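PDB 4OFQ: putative cell surface protein from Streptococcus pyogenes, which probably mediates adhesion at the bacterial surface as a member of the antigen I/II family, with a calcium-binding C-terminal region of beta-sandwich domains. Local coordinates for residues 16-21 against 66-71; 128-133 against 149-154. All blocks are in the same frame, centred on the assembly; numbering follows the deposited sequence.

Contact 1: 16-21 against 66-71; sequences PTKTIV and YVDDYK. With CA (calcium ion), chain C.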
loop_
_atom_site.group_PDB
_atom_site.type_symbol
_atom_site.label_atom_id
_atom_site.label_comp_id
_atom_site.label_asym_id
_atom_site.label_seq_id
_atom_site.Cartn_x
_atom_site.Cartn_y
_atom_site.Cartn_z
ATOM N N PRO A 16 8.854 -21.111 10.366
ATOM C CA PRO A 16 8.356 -19.758 10.628
ATOM C C PRO A 16 7.563 -19.296 9.411
ATOM O O PRO A 16 7.857 -19.684 8.277
ATOM C CB PRO A 16 9.634 -18.926 10.783
ATOM C CG PRO A 16 10.692 -19.706 10.059
ATOM C CD PRO A 16 10.317 -21.153 10.183
ATOM N N THR A 17 6.534 -18.497 9.632
ATOM C CA THR A 17 5.702 -18.072 8.519
ATOM C C THR A 17 5.390 -16.599 8.688
ATOM O O THR A 17 5.507 -16.072 9.788
ATOM C CB THR A 17 4.381 -18.859 8.475
ATOM O OG1 THR A 17 3.653 -18.624 9.688
ATOM C CG2 THR A 17 4.634 -20.357 8.319
ATOM N N LYS A 18 5.020 -15.935 7.599
ATOM C CA LYS A 18 4.397 -14.627 7.714
ATOM C C LYS A 18 3.283 -14.503 6.669
ATOM O O LYS A 18 3.325 -15.159 5.620
ATOM C CB LYS A 18 5.425 -13.503 7.562
ATOM C CG LYS A 18 4.853 -12.103 7.842
ATOM C CD LYS A 18 5.952 -11.047 7.974
ATOM C CE LYS A 18 6.627 -10.701 6.635
ATOM N NZ LYS A 18 7.605 -9.573 6.828
ATOM N N THR A 19 2.264 -13.709 6.994
ATOM C CA THR A 19 1.240 -13.343 6.026
ATOM C C THR A 19 0.954 -11.847 6.175
ATOM O O THR A 19 1.387 -11.225 7.137
ATOM C CB THR A 19 -0.039 -14.164 6.216
ATOM O OG1 THR A 19 -0.931 -13.920 5.117
ATOM C CG2 THR A 19 -0.707 -13.793 7.522
ATOM N N ILE A 20 0.273 -11.265 5.195
ATOM C CA ILE A 20 -0.147 -9.880 5.280
ATOM C C ILE A 20 -1.670 -9.912 5.175
ATOM O O ILE A 20 -2.228 -10.691 4.395
ATOM C CB ILE A 20 0.485 -9.014 4.148
ATOM C CG1 ILE A 20 -0.015 -7.568 4.220
ATOM C CG2 ILE A 20 0.199 -9.618 2.754
ATOM C CD1 ILE A 20 0.666 -6.653 3.224
ATOM N N VAL A 21 -2.349 -9.084 5.965
ATOM C CA VAL A 21 -3.802 -9.189 6.078
ATOM C C VAL A 21 -4.498 -7.854 5.829
ATOM O O VAL A 21 -3.933 -6.788 6.096
ATOM C CB VAL A 21 -4.221 -9.729 7.458
ATOM C CG1 VAL A 21 -3.684 -11.147 7.662
ATOM C CG2 VAL A 21 -3.723 -8.806 8.562
ATOM N N TYR A 66 14.275 -14.123 16.501
ATOM C CA TYR A 66 13.333 -14.023 15.385
ATOM C C TYR A 66 13.716 -12.794 14.579
ATOM O O TYR A 66 14.032 -11.760 15.155
ATOM C CB TYR A 66 11.891 -13.907 15.892
ATOM C CG TYR A 66 10.859 -14.274 14.834
ATOM C CD1 TYR A 66 10.723 -15.590 14.411
ATOM C CD2 TYR A 66 10.035 -13.307 14.252
ATOM C CE1 TYR A 66 9.792 -15.945 13.433
ATOM C CE2 TYR A 66 9.091 -13.652 13.270
ATOM C CZ TYR A 66 8.976 -14.977 12.871
ATOM O OH TYR A 66 8.055 -15.364 11.910
ATOM N N VAL A 67 13.685 -12.903 13.253
ATOM C CA VAL A 67 14.139 -11.814 12.388
ATOM C C VAL A 67 13.029 -11.444 11.427
ATOM O O VAL A 67 12.378 -12.320 10.865
ATOM C CB VAL A 67 15.406 -12.224 11.559
ATOM C CG1 VAL A 67 15.683 -11.237 10.427
ATOM C CG2 VAL A 67 16.638 -12.320 12.457
ATOM N N ASP A 68 12.793 -10.150 11.248
ATOM C CA ASP A 68 11.916 -9.735 10.182
ATOM C C ASP A 68 12.747 -8.952 9.196
ATOM O O ASP A 68 13.223 -7.862 9.502
ATOM C CB ASP A 68 10.751 -8.883 10.674
ATOM C CG ASP A 68 9.782 -8.544 9.548
ATOM O OD1 ASP A 68 10.188 -7.809 8.625
ATOM O OD2 ASP A 68 8.634 -9.024 9.588
ATOM N N ASP A 69 12.917 -9.529 8.013
ATOM C CA ASP A 69 13.695 -8.942 6.940
ATOM C C ASP A 69 12.735 -8.296 5.943
ATOM O O ASP A 69 12.178 -8.963 5.060
ATOM C CB ASP A 69 14.538 -10.040 6.265
ATOM C CG ASP A 69 15.422 -9.517 5.152
ATOM O OD1 ASP A 69 15.265 -8.350 4.742
ATOM O OD2 ASP A 69 16.278 -10.292 4.664
ATOM N N TYR A 70 12.534 -6.996 6.095
ATOM C CA TYR A 70 11.682 -6.242 5.182
ATOM C C TYR A 70 12.546 -5.699 4.058
ATOM O O TYR A 70 13.745 -5.470 4.256
ATOM C CB TYR A 70 10.989 -5.088 5.915
ATOM C CG TYR A 70 11.953 -4.103 6.571
ATOM C CD1 TYR A 70 12.399 -4.296 7.877
ATOM C CD2 TYR A 70 12.408 -2.982 5.887
ATOM C CE1 TYR A 70 13.289 -3.406 8.476
ATOM C CE2 TYR A 70 13.290 -2.081 6.481
ATOM C CZ TYR A 70 13.719 -2.299 7.777
ATOM O OH TYR A 70 14.584 -1.391 8.364
ATOM N N LYS A 71 11.956 -5.506 2.878
ATOM C CA LYS A 71 12.698 -4.898 1.768
ATOM C C LYS A 71 12.930 -3.420 2.076
ATOM O O LYS A 71 11.996 -2.604 2.031
ATOM C CB LYS A 71 11.926 -5.040 0.464
ATOM C CG LYS A 71 12.620 -4.405 -0.725
ATOM C CD LYS A 71 11.938 -4.828 -2.011
ATOM C CE LYS A 71 12.452 -4.038 -3.206
ATOM N NZ LYS A 71 11.741 -4.478 -4.456
HETATM CA CA CA C . 16.055 -6.139 4.622
HETATM O O HOH W 1 16.360 -5.084 2.531
#
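Lys18 and Asp68 face each other across a beta sandwich, one on strand 17-20, which pairs with strand 38-45 in one sheet, and the other on strand 64-70 of the opposite sheet. The lysine is half of an intramolecular isopeptide bond, its NZ being joined covalently to CG of Asn168. From CB the chain runs extended through CG, anti to the backbone N, and this carries Lys18 CD to 3.7 Å from Asp68 OD2. The bend at chi3 (72°) then swings CE and NZ across the carboxylate. CE passes the same oxygen, and Lys18 NZ donates to Asp68 OD2 at 3.0 Å. The N-H points almost straight at Asp68 OD2 (162°), arriving on the syn side but tilted 30° from the carboxylate plane. A long, flexible lysine suits the task of spanning the core, and an acidic side chain beside a Lys-Asn link is consistent with the promoting role known in other Gram-positive isopeptide domains. Nearby, Pro16 CB sits against the ring edge of Tyr66, 4.0 Å from Tyr66 CE1, while the phenol OH is hydrogen-bonded to Thr170. The next two residues after Asp68 bind calcium, with a water and the carbonyl oxygens of Val124 and Glu126 as the other ligands. There Asp69 OD1 and Tyr70 O each lie 2.4 Å from the calcium ion.

Contact 2: 128-133 against 149-154; sequences YMWVAK and ITYNLS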
loop_
_atom_site.group_PDB
_atom_site.type_symbol
_atom_site.label_atom_id
_atom_site.label_comp_id
_atom_site.label_asym_id
_atom_site.label_seq_id
_atom_site.Cartn_x
_atom_site.Cartn_y
_atom_site.Cartn_z
ATOM N N TYR A 128 14.788 -6.191 11.479
ATOM C CA TYR A 128 14.589 -6.201 12.918
ATOM C C TYR A 128 14.877 -7.589 13.432
ATOM O O TYR A 128 14.592 -8.581 12.756
ATOM C CB TYR A 128 13.149 -5.895 13.282
ATOM C CG TYR A 128 12.813 -4.435 13.281
ATOM C CD1 TYR A 128 12.308 -3.826 12.139
ATOM C CD2 TYR A 128 13.002 -3.661 14.428
ATOM C CE1 TYR A 128 11.984 -2.467 12.141
ATOM C CE2 TYR A 128 12.682 -2.311 14.436
ATOM C CZ TYR A 128 12.177 -1.731 13.288
ATOM O OH TYR A 128 11.860 -0.399 13.277
ATOM N N MET A 129 15.447 -7.659 14.628
ATOM C CA MET A 129 15.588 -8.940 15.296
ATOM C C MET A 129 15.043 -8.848 16.714
ATOM O O MET A 129 15.122 -7.789 17.341
ATOM C CB MET A 129 17.037 -9.466 15.238
ATOM C CG MET A 129 18.088 -8.631 15.949
ATOM S SD MET A 129 19.781 -9.167 15.560
ATOM C CE MET A 129 19.723 -10.918 15.945
ATOM N N TRP A 130 14.438 -9.938 17.187
ATOM C CA TRP A 130 13.979 -10.032 18.573
ATOM C C TRP A 130 14.767 -11.157 19.245
ATOM O O TRP A 130 14.836 -12.280 18.720
ATOM C CB TRP A 130 12.479 -10.327 18.629
ATOM C CG TRP A 130 11.628 -9.165 18.281
ATOM C CD1 TRP A 130 11.081 -8.268 19.146
ATOM C CD2 TRP A 130 11.236 -8.745 16.963
ATOM N NE1 TRP A 130 10.354 -7.327 18.450
ATOM C CE2 TRP A 130 10.434 -7.598 17.111
ATOM C CE3 TRP A 130 11.471 -9.241 15.675
ATOM C CZ2 TRP A 130 9.876 -6.919 16.017
ATOM C CZ3 TRP A 130 10.908 -8.560 14.585
ATOM C CH2 TRP A 130 10.119 -7.423 14.772
ATOM N N VAL A 131 15.401 -10.854 20.379
ATOM C CA VAL A 131 16.294 -11.810 21.038
ATOM C C VAL A 131 15.765 -12.109 22.426
ATOM O O VAL A 131 15.507 -11.188 23.203
ATOM C CB VAL A 131 17.733 -11.249 21.165
ATOM C CG1 VAL A 131 18.667 -12.270 21.857
ATOM C CG2 VAL A 131 18.271 -10.846 19.790
ATOM N N ALA A 132 15.574 -13.384 22.748
ATOM C CA ALA A 132 15.151 -13.720 24.111
ATOM C C ALA A 132 16.193 -13.244 25.129
ATOM O O ALA A 132 17.355 -13.656 25.066
ATOM C CB ALA A 132 14.935 -15.216 24.246
ATOM N N LYS A 133 15.763 -12.399 26.069
ATOM C CA LYS A 133 16.648 -11.867 27.108
ATOM C C LYS A 133 17.176 -12.932 28.080
ATOM O O LYS A 133 18.288 -12.808 28.612
ATOM C CB LYS A 133 15.929 -10.773 27.907
ATOM C CG LYS A 133 15.495 -9.564 27.091
ATOM C CD LYS A 133 14.768 -8.576 27.995
ATOM C CE LYS A 133 14.238 -7.400 27.214
ATOM N NZ LYS A 133 13.586 -6.436 28.149
ATOM N N ILE A 149 5.040 -18.158 19.091
ATOM C CA ILE A 149 4.931 -16.724 19.317
ATOM C C ILE A 149 4.379 -16.085 18.052
ATOM O O ILE A 149 4.823 -16.406 16.947
ATOM C CB ILE A 149 6.293 -16.093 19.671
ATOM C CG1 ILE A 149 7.041 -16.942 20.714
ATOM C CG2 ILE A 149 6.093 -14.646 20.169
ATOM C CD1 ILE A 149 6.286 -17.114 22.031
ATOM N N THR A 150 3.401 -15.193 18.219
ATOM C CA THR A 150 2.791 -14.490 17.093
ATOM C C THR A 150 3.112 -12.996 17.150
ATOM O O THR A 150 2.819 -12.325 18.149
ATOM C CB THR A 150 1.264 -14.697 17.066
ATOM O OG1 THR A 150 0.980 -16.101 16.958
ATOM C CG2 THR A 150 0.626 -13.948 15.884
ATOM N N TYR A 151 3.716 -12.495 16.078
ATOM C CA TYR A 151 4.093 -11.090 15.978
ATOM C C TYR A 151 3.093 -10.390 15.063
ATOM O O TYR A 151 2.830 -10.847 13.954
ATOM C CB TYR A 151 5.511 -10.941 15.400
ATOM C CG TYR A 151 6.641 -11.539 16.229
ATOM C CD1 TYR A 151 6.767 -12.916 16.384
ATOM C CD2 TYR A 151 7.602 -10.724 16.828
ATOM C CE1 TYR A 151 7.809 -13.471 17.140
ATOM C CE2 TYR A 151 8.658 -11.268 17.575
ATOM C CZ TYR A 151 8.754 -12.641 17.730
ATOM O OH TYR A 151 9.790 -13.203 18.478
ATOM N N ASN A 152 2.529 -9.283 15.532
ATOM C CA ASN A 152 1.617 -8.504 14.703
ATOM C C ASN A 152 2.256 -7.138 14.472
ATOM O O ASN A 152 2.380 -6.350 15.406
ATOM C CB ASN A 152 0.276 -8.371 15.414
ATOM C CG ASN A 152 -0.812 -7.871 14.504
ATOM O OD1 ASN A 152 -0.739 -6.759 13.987
ATOM N ND2 ASN A 152 -1.853 -8.678 14.330
ATOM N N LEU A 153 2.666 -6.876 13.228
ATOM C CA LEU A 153 3.573 -5.778 12.904
ATOM C C LEU A 153 2.992 -4.926 11.786
ATOM O O LEU A 153 2.514 -5.478 10.802
ATOM C CB LEU A 153 4.892 -6.362 12.379
ATOM C CG LEU A 153 5.569 -7.426 13.246
ATOM C CD1 LEU A 153 6.828 -8.000 12.561
ATOM C CD2 LEU A 153 5.911 -6.819 14.606
ATOM N N SER A 154 3.041 -3.601 11.914
ATOM C CA SER A 154 2.572 -2.734 10.821
ATOM C C SER A 154 3.685 -1.825 10.311
ATOM O O SER A 154 4.342 -1.152 11.111
ATOM C CB SER A 154 1.385 -1.872 11.281
ATOM O OG SER A 154 0.279 -2.695 11.620
#
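Trp130 and Tyr151 both turn CG away from their own carbonyl carbon, with chi1 of -74° and -63°, and these rotations bring the two rings together between the sheets of the beta sandwich. Strand 127-132 supplies the indole and strand 149-157, from the facing sheet, the phenol. The two side chains run past each other, each heading toward the other's strand. Their ring planes meet at 61°, which makes the pair a tilted T-shaped (edge-to-face) stack, with Tyr151 presenting its edge to one face of Trp130. The centroids of the tyrosine ring and the indole six-membered ring are 5.1 Å apart. Tyr151 CE2 does most of the touching: it stands 3.7 Å from Trp130 CD2, over the indole face, nearer its border than its middle. The broad indole offers enough apolar surface to fill the layer between sheets, whereas tyrosine adds a polar end that reaches beyond the stack. Tyr151 OH passes 3.9 Å from Trp130 CB, and OE1 of Gln45 satisfies this buried hydroxyl with a hydrogen bond. Two residues along the same strand, the Leu153 side chain and that of Trp130 come toward each other from their own strands. Leucine suits this place, being apolar and long enough to reach the far end of the indole: Leu153 CD1 rests 4.0 Å from Trp130 CH2.

In the fold
Contacts 1 and 2 have centres 10 Å apart and share one sandwich core, because strands 64-70 and 127-132 are antiparallel neighbours in the same sheet. Backbone hydrogen bonds join them directly: Tyr66 O lies 2.8 Å from Trp130 N, and Asp68 N lies equally far from Tyr128 O. Side chains also meet between them. The ring of Tyr66 stacks with that of Tyr151, and Asp68 OD2, the acceptor for the isopeptide nitrogen, touches Leu153 CD1 at 3.6 Å, so the leucine that meets the indole also packs against that carboxylate. Contact 1 supplies two calcium ligands, whereas the Trp130 side chain of contact 2 stays about 11 Å from the ion.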